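Local coordinates for 3-oxoacyl-[acyl-carrier-protein] reductase (Sinorhizobium meliloti, PDB 3U9L) that probably catalyses the NADPH-dependent reduction of 3-oxoacyl groups carried on acyl carrier protein, as a member of the short-chain dehydrogenase/reductase family, at residues A[144-149]-A[158-163]; A[170-175]-A[185-190]; A[232-237]-A[266-271]; A[262-267]-A[274-279]. One frame throughout, in Å; residues are numbered along the deposited sequence.

Contact 1. Residues A[144-149]-A[158-163]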
loop_
_atom_site.group_PDB
_atom_site.type_symbol
_atom_site.label_atom_id
_atom_site.label_comp_id
_atom_site.label_asym_id
_atom_site.label_seq_id
_atom_site.Cartn_x
_atom_site.Cartn_y
_atom_site.Cartn_z
ATOM N N ILE A 144 0.109 -8.152 11.808
ATOM C CA ILE A 144 0.274 -6.921 12.607
ATOM C C ILE A 144 0.306 -5.816 11.624
ATOM O O ILE A 144 1.259 -5.668 10.839
ATOM C CB ILE A 144 1.575 -6.890 13.442
ATOM C CG1 ILE A 144 1.761 -8.187 14.205
ATOM C CG2 ILE A 144 1.635 -5.595 14.342
ATOM C CD1 ILE A 144 0.601 -8.549 15.053
ATOM N N SER A 145 -0.754 -5.033 11.622
ATOM C CA SER A 145 -0.910 -4.026 10.633
ATOM C C SER A 145 -0.458 -2.741 11.345
ATOM O O SER A 145 0.450 -2.798 12.181
ATOM C CB SER A 145 -2.376 -3.944 10.242
ATOM O OG SER A 145 -2.590 -3.044 9.196
ATOM N N SER A 146 -1.117 -1.622 11.043
ATOM C CA SER A 146 -0.704 -0.332 11.564
ATOM C C SER A 146 -1.875 0.648 11.540
ATOM O O SER A 146 -2.551 0.785 10.534
ATOM C CB SER A 146 0.435 0.188 10.671
ATOM O OG SER A 146 0.861 1.455 11.062
ATOM N N SER A 147 -2.085 1.374 12.634
ATOM C CA SER A 147 -3.128 2.409 12.663
ATOM C C SER A 147 -2.950 3.420 11.530
ATOM O O SER A 147 -3.921 4.068 11.092
ATOM C CB SER A 147 -3.105 3.133 14.035
ATOM O OG SER A 147 -1.987 3.999 14.146
ATOM N N SER A 148 -1.721 3.580 11.043
ATOM C CA SER A 148 -1.493 4.549 9.977
ATOM C C SER A 148 -2.238 4.258 8.660
ATOM O O SER A 148 -2.499 5.181 7.875
ATOM C CB SER A 148 -0.005 4.633 9.683
ATOM O OG SER A 148 0.456 3.411 9.122
ATOM N N SER A 149 -2.597 3.001 8.407
ATOM C CA SER A 149 -3.251 2.686 7.123
ATOM C C SER A 149 -4.690 3.189 7.096
ATOM O O SER A 149 -5.265 3.238 6.052
ATOM C CB SER A 149 -3.206 1.180 6.789
ATOM O OG SER A 149 -1.853 0.704 6.913
ATOM N N ALA A 158 6.804 8.167 4.489
ATOM C CA ALA A 158 6.084 7.636 3.304
ATOM C C ALA A 158 6.462 6.227 2.875
ATOM O O ALA A 158 5.592 5.409 2.687
ATOM C CB ALA A 158 6.068 8.602 2.117
ATOM N N PRO A 159 7.764 5.916 2.730
ATOM C CA PRO A 159 8.038 4.548 2.252
ATOM C C PRO A 159 7.545 3.453 3.212
ATOM O O PRO A 159 7.251 2.333 2.794
ATOM C CB PRO A 159 9.574 4.483 2.209
ATOM C CG PRO A 159 10.057 5.928 2.303
ATOM C CD PRO A 159 8.998 6.620 3.141
ATOM N N TYR A 160 7.520 3.763 4.497
ATOM C CA TYR A 160 7.040 2.870 5.518
ATOM C C TYR A 160 5.503 2.748 5.515
ATOM O O TYR A 160 4.972 1.650 5.449
ATOM C CB TYR A 160 7.536 3.318 6.905
ATOM C CG TYR A 160 6.939 2.507 8.013
ATOM C CD1 TYR A 160 7.193 1.127 8.119
ATOM C CD2 TYR A 160 6.083 3.084 8.929
ATOM C CE1 TYR A 160 6.627 0.364 9.118
ATOM C CE2 TYR A 160 5.529 2.349 9.938
ATOM C CZ TYR A 160 5.791 0.981 10.030
ATOM O OH TYR A 160 5.196 0.255 11.051
ATOM N N PHE A 161 4.812 3.866 5.637
ATOM C CA PHE A 161 3.358 3.909 5.596
ATOM C C PHE A 161 2.820 3.305 4.284
ATOM O O PHE A 161 1.811 2.667 4.318
ATOM C CB PHE A 161 2.846 5.351 5.751
ATOM C CG PHE A 161 2.990 5.926 7.183
ATOM C CD1 PHE A 161 3.328 5.113 8.234
ATOM C CD2 PHE A 161 2.720 7.274 7.435
ATOM C CE1 PHE A 161 3.430 5.621 9.543
ATOM C CE2 PHE A 161 2.818 7.800 8.740
ATOM C CZ PHE A 161 3.156 6.962 9.785
ATOM N N ALA A 162 3.463 3.577 3.136
ATOM C CA ALA A 162 3.089 2.923 1.880
ATOM C C ALA A 162 3.131 1.392 2.022
ATOM O O ALA A 162 2.202 0.666 1.631
ATOM C CB ALA A 162 4.061 3.342 0.784
ATOM N N ALA A 163 4.254 0.878 2.495
ATOM C CA ALA A 163 4.409 -0.561 2.613
ATOM C C ALA A 163 3.370 -1.131 3.563
ATOM O O ALA A 163 2.811 -2.180 3.300
ATOM C CB ALA A 163 5.791 -0.928 3.034
HETATM O O HOH W 1 3.050 1.725 12.742
HETATM O O HOH W 2 0.052 2.779 6.471
#

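Contact 2. Residues A[170-175]-A[185-190]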
loop_
_atom_site.group_PDB
_atom_site.type_symbol
_atom_site.label_atom_id
_atom_site.label_comp_id
_atom_site.label_asym_id
_atom_site.label_seq_id
_atom_site.Cartn_x
_atom_site.Cartn_y
_atom_site.Cartn_z
ATOM N N ILE A 170 -3.323 -6.494 1.349
ATOM C CA ILE A 170 -3.020 -7.900 1.083
ATOM C C ILE A 170 -3.629 -8.806 2.136
ATOM O O ILE A 170 -4.193 -9.862 1.801
ATOM C CB ILE A 170 -1.512 -8.144 1.018
ATOM C CG1 ILE A 170 -0.981 -7.437 -0.236
ATOM C CG2 ILE A 170 -1.181 -9.744 1.057
ATOM C CD1 ILE A 170 0.479 -7.225 -0.299
ATOM N N ALA A 171 -3.582 -8.411 3.381
ATOM C CA ALA A 171 -4.151 -9.252 4.443
ATOM C C ALA A 171 -5.640 -9.483 4.194
ATOM O O ALA A 171 -6.198 -10.558 4.443
ATOM C CB ALA A 171 -3.953 -8.569 5.810
ATOM N N VAL A 172 -6.286 -8.426 3.737
ATOM C CA VAL A 172 -7.725 -8.446 3.525
ATOM C C VAL A 172 -8.079 -9.379 2.389
ATOM O O VAL A 172 -8.983 -10.153 2.507
ATOM C CB VAL A 172 -8.236 -6.977 3.341
ATOM C CG1 VAL A 172 -9.687 -6.911 2.802
ATOM C CG2 VAL A 172 -8.155 -6.332 4.721
ATOM N N GLN A 173 -7.299 -9.328 1.321
ATOM C CA GLN A 173 -7.478 -10.184 0.190
ATOM C C GLN A 173 -7.328 -11.660 0.535
ATOM O O GLN A 173 -8.189 -12.486 0.151
ATOM C CB GLN A 173 -6.507 -9.759 -0.936
ATOM C CG GLN A 173 -6.756 -8.335 -1.529
ATOM C CD GLN A 173 -7.862 -8.369 -2.538
ATOM O OE1 GLN A 173 -7.674 -8.814 -3.730
ATOM N NE2 GLN A 173 -9.048 -7.948 -2.102
ATOM N N TYR A 174 -6.284 -12.004 1.289
ATOM C CA TYR A 174 -6.057 -13.389 1.699
ATOM C C TYR A 174 -7.186 -13.879 2.586
ATOM O O TYR A 174 -7.603 -15.031 2.480
ATOM C CB TYR A 174 -4.742 -13.504 2.461
ATOM C CG TYR A 174 -3.536 -13.836 1.599
ATOM C CD1 TYR A 174 -3.354 -15.131 1.085
ATOM C CD2 TYR A 174 -2.549 -12.907 1.373
ATOM C CE1 TYR A 174 -2.226 -15.474 0.334
ATOM C CE2 TYR A 174 -1.396 -13.241 0.602
ATOM C CZ TYR A 174 -1.255 -14.529 0.079
ATOM O OH TYR A 174 -0.129 -14.888 -0.658
ATOM N N ALA A 175 -7.682 -13.004 3.460
ATOM C CA ALA A 175 -8.824 -13.343 4.310
ATOM C C ALA A 175 -9.958 -13.939 3.468
ATOM O O ALA A 175 -10.513 -14.995 3.829
ATOM C CB ALA A 175 -9.334 -12.086 5.078
ATOM N N THR A 185 -8.695 -15.301 9.662
ATOM C CA THR A 185 -7.800 -14.150 9.657
ATOM C C THR A 185 -8.177 -13.191 10.768
ATOM O O THR A 185 -9.375 -12.907 10.995
ATOM C CB THR A 185 -7.923 -13.353 8.363
ATOM O OG1 THR A 185 -7.451 -14.145 7.265
ATOM C CG2 THR A 185 -7.059 -12.076 8.429
ATOM N N SER A 186 -7.168 -12.653 11.437
ATOM C CA SER A 186 -7.395 -11.584 12.368
ATOM C C SER A 186 -6.251 -10.559 12.195
ATOM O O SER A 186 -5.067 -10.943 12.049
ATOM C CB SER A 186 -7.524 -12.169 13.799
ATOM O OG SER A 186 -7.679 -11.092 14.711
ATOM N N ILE A 187 -6.591 -9.262 12.152
ATOM C CA ILE A 187 -5.621 -8.247 11.884
ATOM C C ILE A 187 -5.516 -7.340 13.124
ATOM O O ILE A 187 -6.500 -6.803 13.618
ATOM C CB ILE A 187 -5.996 -7.361 10.681
ATOM C CG1 ILE A 187 -6.168 -8.226 9.398
ATOM C CG2 ILE A 187 -4.907 -6.279 10.508
ATOM C CD1 ILE A 187 -6.661 -7.553 8.089
ATOM N N ILE A 188 -4.313 -7.206 13.630
ATOM C CA ILE A 188 -4.064 -6.367 14.782
ATOM C C ILE A 188 -3.625 -5.007 14.248
ATOM O O ILE A 188 -2.738 -4.898 13.389
ATOM C CB ILE A 188 -2.948 -6.970 15.680
ATOM C CG1 ILE A 188 -3.177 -8.495 15.956
ATOM C CG2 ILE A 188 -2.770 -6.142 16.929
ATOM C CD1 ILE A 188 -4.560 -8.897 16.542
ATOM N N VAL A 189 -4.277 -3.988 14.773
ATOM C CA VAL A 189 -4.044 -2.622 14.383
ATOM C C VAL A 189 -3.461 -1.766 15.557
ATOM O O VAL A 189 -4.176 -1.110 16.293
ATOM C CB VAL A 189 -5.307 -2.011 13.728
ATOM C CG1 VAL A 189 -5.002 -0.658 13.165
ATOM C CG2 VAL A 189 -5.796 -2.942 12.599
ATOM N N PRO A 190 -2.138 -1.809 15.724
ATOM C CA PRO A 190 -1.447 -1.062 16.802
ATOM C C PRO A 190 -1.278 0.385 16.455
ATOM O O PRO A 190 -0.945 0.701 15.309
ATOM C CB PRO A 190 -0.045 -1.704 16.879
ATOM C CG PRO A 190 -0.013 -2.773 15.863
ATOM C CD PRO A 190 -1.206 -2.630 14.932
HETATM O O HOH W 3 -5.317 -13.151 5.753
HETATM O O HOH W 4 -9.713 -15.861 6.376
#

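Contact 3. Residues A[232-237]-A[266-271]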
loop_
_atom_site.group_PDB
_atom_site.type_symbol
_atom_site.label_atom_id
_atom_site.label_comp_id
_atom_site.label_asym_id
_atom_site.label_seq_id
_atom_site.Cartn_x
_atom_site.Cartn_y
_atom_site.Cartn_z
ATOM N N ALA A 232 5.131 12.616 19.364
ATOM C CA ALA A 232 5.507 12.034 20.656
ATOM C C ALA A 232 4.565 12.530 21.734
ATOM O O ALA A 232 4.148 11.758 22.563
ATOM C CB ALA A 232 6.966 12.393 21.035
ATOM N N ALA A 233 4.218 13.809 21.703
ATOM C CA ALA A 233 3.461 14.420 22.778
ATOM C C ALA A 233 2.052 13.876 22.993
ATOM O O ALA A 233 1.500 14.013 24.111
ATOM C CB ALA A 233 3.399 15.929 22.599
ATOM N N ILE A 234 1.455 13.283 21.958
ATOM C CA ILE A 234 0.103 12.744 22.103
ATOM C C ILE A 234 0.054 11.276 22.598
ATOM O O ILE A 234 -1.020 10.732 22.815
ATOM C CB ILE A 234 -0.686 12.817 20.784
ATOM C CG1 ILE A 234 -0.044 11.967 19.707
ATOM C CG2 ILE A 234 -0.838 14.274 20.334
ATOM C CD1 ILE A 234 -0.963 11.967 18.359
ATOM N N VAL A 235 1.205 10.622 22.725
ATOM C CA VAL A 235 1.228 9.266 23.290
ATOM C C VAL A 235 1.202 9.341 24.830
ATOM O O VAL A 235 2.109 9.914 25.439
ATOM C CB VAL A 235 2.524 8.553 22.903
ATOM C CG1 VAL A 235 2.556 7.135 23.482
ATOM C CG2 VAL A 235 2.710 8.581 21.366
ATOM N N PRO A 236 0.164 8.772 25.453
ATOM C CA PRO A 236 0.089 8.660 26.910
ATOM C C PRO A 236 1.357 8.035 27.447
ATOM O O PRO A 236 1.795 6.997 26.952
ATOM C CB PRO A 236 -1.099 7.715 27.121
ATOM C CG PRO A 236 -1.934 7.929 25.953
ATOM C CD PRO A 236 -0.986 8.130 24.802
ATOM N N PRO A 237 1.969 8.684 28.453
ATOM C CA PRO A 237 3.246 8.228 29.004
ATOM C C PRO A 237 3.185 6.789 29.535
ATOM O O PRO A 237 4.205 6.098 29.506
ATOM C CB PRO A 237 3.516 9.220 30.155
ATOM C CG PRO A 237 2.651 10.432 29.844
ATOM C CD PRO A 237 1.425 9.850 29.180
ATOM N N ASP A 266 -4.681 1.171 20.379
ATOM C CA ASP A 266 -4.159 2.488 19.982
ATOM C C ASP A 266 -4.437 3.524 21.096
ATOM O O ASP A 266 -5.420 4.244 21.053
ATOM C CB ASP A 266 -4.750 2.957 18.629
ATOM C CG ASP A 266 -4.380 4.430 18.293
ATOM O OD1 ASP A 266 -3.363 4.976 18.846
ATOM O OD2 ASP A 266 -5.098 5.052 17.484
ATOM N N PRO A 267 -3.587 3.549 22.116
ATOM C CA PRO A 267 -3.725 4.541 23.206
ATOM C C PRO A 267 -3.753 6.020 22.756
ATOM O O PRO A 267 -4.405 6.850 23.410
ATOM C CB PRO A 267 -2.460 4.339 24.047
ATOM C CG PRO A 267 -1.875 3.008 23.632
ATOM C CD PRO A 267 -2.384 2.704 22.234
ATOM N N ALA A 268 -3.045 6.372 21.695
ATOM C CA ALA A 268 -3.090 7.736 21.216
ATOM C C ALA A 268 -4.416 8.045 20.523
ATOM O O ALA A 268 -4.657 9.201 20.225
ATOM C CB ALA A 268 -1.968 8.001 20.285
ATOM N N GLU A 269 -5.236 7.016 20.220
ATOM C CA GLU A 269 -6.549 7.228 19.595
ATOM C C GLU A 269 -6.463 8.090 18.320
ATOM O O GLU A 269 -7.111 9.115 18.217
ATOM C CB GLU A 269 -7.524 7.843 20.603
ATOM C CG GLU A 269 -7.756 6.976 21.891
ATOM C CD GLU A 269 -8.566 5.693 21.588
ATOM O OE1 GLU A 269 -9.108 5.573 20.452
ATOM O OE2 GLU A 269 -8.655 4.781 22.460
ATOM N N ASP A 270 -5.649 7.654 17.358
ATOM C CA ASP A 270 -5.532 8.359 16.101
ATOM C C ASP A 270 -6.729 8.117 15.107
ATOM O O ASP A 270 -6.713 8.684 14.018
ATOM C CB ASP A 270 -4.199 8.056 15.389
ATOM C CG ASP A 270 -4.086 6.598 14.896
ATOM O OD1 ASP A 270 -5.142 5.948 14.527
ATOM O OD2 ASP A 270 -2.916 6.090 14.923
ATOM N N GLY A 271 -7.709 7.301 15.481
ATOM C CA GLY A 271 -8.939 7.154 14.691
ATOM C C GLY A 271 -9.010 5.940 13.765
ATOM O O GLY A 271 -10.002 5.717 13.085
#

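Contact 4. Residues A[262-267]-A[274-279]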
loop_
_atom_site.group_PDB
_atom_site.type_symbol
_atom_site.label_atom_id
_atom_site.label_comp_id
_atom_site.label_asym_id
_atom_site.label_seq_id
_atom_site.Cartn_x
_atom_site.Cartn_y
_atom_site.Cartn_z
ATOM N N ARG A 262 -10.539 -7.462 13.056
ATOM C CA ARG A 262 -9.523 -6.501 13.444
ATOM C C ARG A 262 -9.564 -6.215 14.926
ATOM O O ARG A 262 -10.619 -6.184 15.485
ATOM C CB ARG A 262 -9.651 -5.183 12.716
ATOM C CG ARG A 262 -9.416 -5.207 11.294
ATOM C CD ARG A 262 -9.505 -3.856 10.736
ATOM N NE ARG A 262 -9.293 -3.892 9.320
ATOM C CZ ARG A 262 -8.125 -3.910 8.735
ATOM N NH1 ARG A 262 -8.083 -3.977 7.439
ATOM N NH2 ARG A 262 -7.064 -3.564 9.374
ATOM N N VAL A 263 -8.414 -5.971 15.534
ATOM C CA VAL A 263 -8.383 -5.609 16.963
ATOM C C VAL A 263 -7.534 -4.345 16.975
ATOM O O VAL A 263 -6.437 -4.328 16.417
ATOM C CB VAL A 263 -7.788 -6.738 17.889
ATOM C CG1 VAL A 263 -7.647 -6.264 19.323
ATOM C CG2 VAL A 263 -8.667 -7.986 17.873
ATOM N N HIS A 264 -8.086 -3.275 17.537
ATOM C CA HIS A 264 -7.446 -1.962 17.606
ATOM C C HIS A 264 -6.786 -1.808 18.978
ATOM O O HIS A 264 -7.438 -1.988 20.006
ATOM C CB HIS A 264 -8.464 -0.849 17.282
ATOM C CG HIS A 264 -9.037 -0.981 15.899
ATOM N ND1 HIS A 264 -8.364 -0.555 14.771
ATOM C CD2 HIS A 264 -10.181 -1.559 15.448
ATOM C CE1 HIS A 264 -9.073 -0.865 13.693
ATOM N NE2 HIS A 264 -10.170 -1.484 14.067
ATOM N N VAL A 265 -5.492 -1.513 18.994
ATOM C CA VAL A 265 -4.779 -1.247 20.243
ATOM C C VAL A 265 -4.015 0.060 20.106
ATOM O O VAL A 265 -2.859 0.066 19.705
ATOM C CB VAL A 265 -3.804 -2.370 20.554
ATOM C CG1 VAL A 265 -3.125 -2.159 21.940
ATOM C CG2 VAL A 265 -4.515 -3.766 20.511
ATOM N N ASP A 266 -4.681 1.171 20.379
ATOM C CA ASP A 266 -4.159 2.488 19.982
ATOM C C ASP A 266 -4.437 3.524 21.096
ATOM O O ASP A 266 -5.420 4.244 21.053
ATOM C CB ASP A 266 -4.750 2.957 18.629
ATOM C CG ASP A 266 -4.380 4.430 18.293
ATOM O OD1 ASP A 266 -3.363 4.976 18.846
ATOM O OD2 ASP A 266 -5.098 5.052 17.484
ATOM N N PRO A 267 -3.587 3.549 22.116
ATOM C CA PRO A 267 -3.725 4.541 23.206
ATOM C C PRO A 267 -3.753 6.020 22.756
ATOM O O PRO A 267 -4.405 6.850 23.410
ATOM C CB PRO A 267 -2.460 4.339 24.047
ATOM C CG PRO A 267 -1.875 3.008 23.632
ATOM C CD PRO A 267 -2.384 2.704 22.234
ATOM N N VAL A 274 -12.095 3.931 13.858
ATOM C CA VAL A 274 -13.224 4.488 13.161
ATOM C C VAL A 274 -13.005 4.286 11.663
ATOM O O VAL A 274 -13.889 3.789 10.958
ATOM C CB VAL A 274 -13.333 6.036 13.426
ATOM C CG1 VAL A 274 -14.480 6.602 12.639
ATOM C CG2 VAL A 274 -13.583 6.320 14.867
ATOM N N GLY A 275 -11.841 4.695 11.145
ATOM C CA GLY A 275 -11.565 4.488 9.727
ATOM C C GLY A 275 -11.779 3.008 9.308
ATOM O O GLY A 275 -12.487 2.696 8.350
ATOM N N PHE A 276 -11.144 2.076 10.007
ATOM C CA PHE A 276 -11.249 0.694 9.591
ATOM C C PHE A 276 -12.644 0.122 9.767
ATOM O O PHE A 276 -13.038 -0.752 9.040
ATOM C CB PHE A 276 -10.236 -0.216 10.302
ATOM C CG PHE A 276 -8.870 -0.278 9.609
ATOM C CD1 PHE A 276 -8.754 -0.666 8.288
ATOM C CD2 PHE A 276 -7.707 0.057 10.291
ATOM C CE1 PHE A 276 -7.498 -0.706 7.663
ATOM C CE2 PHE A 276 -6.434 0.018 9.669
ATOM C CZ PHE A 276 -6.341 -0.386 8.362
ATOM N N SER A 277 -13.379 0.573 10.757
ATOM C CA SER A 277 -14.662 -0.024 10.938
ATOM C C SER A 277 -15.615 0.434 9.801
ATOM O O SER A 277 -16.466 -0.340 9.339
ATOM C CB SER A 277 -15.181 0.295 12.348
ATOM O OG SER A 277 -15.783 1.575 12.245
ATOM N N VAL A 278 -15.456 1.662 9.317
ATOM C CA VAL A 278 -16.105 2.074 8.064
ATOM C C VAL A 278 -15.588 1.281 6.855
ATOM O O VAL A 278 -16.397 0.699 6.091
ATOM C CB VAL A 278 -15.971 3.616 7.783
ATOM C CG1 VAL A 278 -16.478 3.942 6.371
ATOM C CG2 VAL A 278 -16.740 4.417 8.857
ATOM N N LEU A 279 -14.265 1.212 6.650
ATOM C CA LEU A 279 -13.785 0.395 5.499
ATOM C C LEU A 279 -14.244 -1.067 5.553
ATOM O O LEU A 279 -14.616 -1.630 4.514
ATOM C CB LEU A 279 -12.265 0.371 5.322
ATOM C CG LEU A 279 -11.630 1.756 5.162
ATOM C CD1 LEU A 279 -10.113 1.655 4.917
ATOM C CD2 LEU A 279 -12.292 2.628 4.093
#

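Contact 1. Residues A[144-149]-A[158-163]
Ser146 is the first residue of 144-149 to face Tyr160, the two hydroxyls lying 4.5 Å apart (Ser146 OG to Tyr160 OH). One water spans this gap, 2.8 Å from Ser146 OG and 3.1 Å from Tyr160 OH, sitting at the tyrosine ring's edge and in its plane. On its other flank Ser146 OG is hydrogen-bonded to Ser148 OG at 2.8 Å, with either hydroxyl able to donate. Ser148 makes the direct contact: its CB lies over a face of Phe161 as a CH-pi contact, 3.8 Å from the ring centroid and 20° off the normal, displaced toward the rim. With OG set between backbone N and carbonyl carbon (chi1 67°), the hydroxyl approaches Phe161 CD1 to 3.5 Å while still reaching Ser146. A second water ties Ser148 OG and Ser149 OG to the helix, donating to Phe161 O at 2.8 Å. Tyr160 and Lys164 fit the YxxxK motif of this family, and Lys164 NZ bonds Ile144 O. The bridging water and the Ser146-Ser148 bond thus fix where the Ser146 and Tyr160 hydroxyls stand, an arrangement consistent with a Ser-Tyr-Lys active site.

Contact 2. Residues A[170-175]-A[185-190]
Ile187 aims its end at the helix so that CD1 meets two residues at once, Ala171 CB at 3.7 Å and Val172 CG2 at 3.9 Å. The reach follows from its torsions: CG1 stands beside the backbone N (chi1 -58°) and the chain is then extended (chi2 175°). Val172 starts out pointing off the strand, but its CG2 branch turns back, and the two side chains cross at about a right angle. Ala171 also points its CB toward the strand, and Ile187 CD1 meets that methyl obliquely. The supporting frame is the second half of a beta-alpha-beta crossover of the Rossmann-type fold, in which helix 158-179 lies against strand 183-190; the short axes run 8.9 Å apart at 164°, close to antiparallel. Toward the start of the strand the spacing tightens, with CA atoms of Ala175 and Thr185 only 5.5 Å apart. There Thr185 OG1 lies alongside the alanine, 3.5 Å from Ala175 CB. Two waters grip this hydroxyl in opposite senses: one donates to it and to Ala171 O, while the other accepts a hydrogen bond from it, 3.0 Å from Thr185 OG1, and donates to Ala175 O. Helix carbonyls and strand hydroxyl are thus joined through solvent, no hydrogen bond crossing directly. Beyond the contact, Gln173 NE2 on the same helix bonds Pro154 O of the second subunit.

Contact 3. Residues A[232-237]-A[266-271]
Pro236 and Pro267 meet with their side chains crossing at about a right angle, Pro236 CG lying 4.1 Å from Pro267 CB. The same Pro236 CG also rests 3.7 Å from Pro267 O, so the ring touches backbone as well as side chain. Beside it, the methyl of Ala268 fits against the stretch that leaves helix 223-233: Ala268 CB is 3.8 Å from Ile234 O and, more loosely, 4.4 Å from Ile234 CG1. Both Pro267 and Ala268 are central residues of a type I beta turn from Asp266 to Glu269, closed by Glu269 N to Asp266 O at 2.9 Å. A further bond steadies the turn, Asp270 N to Asp266 OD2 at 2.7 Å with an N-H...O angle of 146°, meeting the carboxylate on its syn side, 23° out of plane. Farther out, Asp270 OD1 bonds Ala272 N at the start of helix 272-289. The second subunit also takes part: its Arg289 bonds Ala268 O, and its Met286 packs on Ile234. No hydrogen bond joins 232-237 to 266-271, so their fit rests on van der Waals contact, while the hydrogen bonds of 266-271 lie within it or run to other parts of the assembly. Asp266 OD2 and Asp270 OD1, two acceptors, stand 3.1 Å apart; the Asp270 amide would partly offset the charge on Asp266 OD2, and the proximity may raise the pKa of one carboxylate.

Contact 4. Residues A[262-267]-A[274-279]
Strand residue Arg262 and helix residue Phe276 are the nearest backbone pair, with CA atoms 8.3 Å apart, a distance their side chains fill. The guanidinium lies flat on the phenyl ring: group centres are 3.6 Å apart, planes differ by 9°, and CZ stands 25° off the ring normal, so the stack is also a cation-pi contact. NH2 sits over the ring's centre, while Phe276 CD1 lies over the centre of the guanidinium, with Arg262 CZ to Phe276 CD1 at 3.3 Å. The arginine chain is extended from CG to NE, and the turn about the CD-NE bond (chi4 -83°) brings the group nearly parallel to the ring. This couples the last strand of the Rossmann-type sheet, 262-265, to the C-terminal helix 272-289. Two residues along, His264 presents an edge: its CE1 is 3.6 Å from Phe276 CB, and Phe276 CD2 lies in the plane of the imidazole. On the helix, Val274 O accepts both Val278 N and, at 3.2 Å, Ser277 OG, the two donors approaching from the same face of the carbonyl plane. Salt bridges from Arg262 NH1 to Asp168 and from NE to Asp280 fix the guanidinium's rotation over the ring and would balance its charge.

Contacts 1 and 2 share helix 158-179, with centres about 13 Å apart, and meet again where Ser145 N lies 2.7 Å from Ile188 O, a probable hydrogen bond. Contacts 2 and 4 lie about 12 Å apart, centre to centre, and use neighbouring parallel strands, paired through Val189 N to Val263 O at 2.7 Å. Phe276 of contact 4 also reaches contact 1, its CZ 3.8 Å from Ser149 CB. The 266-271 segment of contact 3 begins where strand 262-265 of contact 4 ends, the two contacts sharing Asp266 and Pro267. The probable active site falls at contact 1, whose centre is about 16 Å from that of contact 3. All four contacts touch the second subunit.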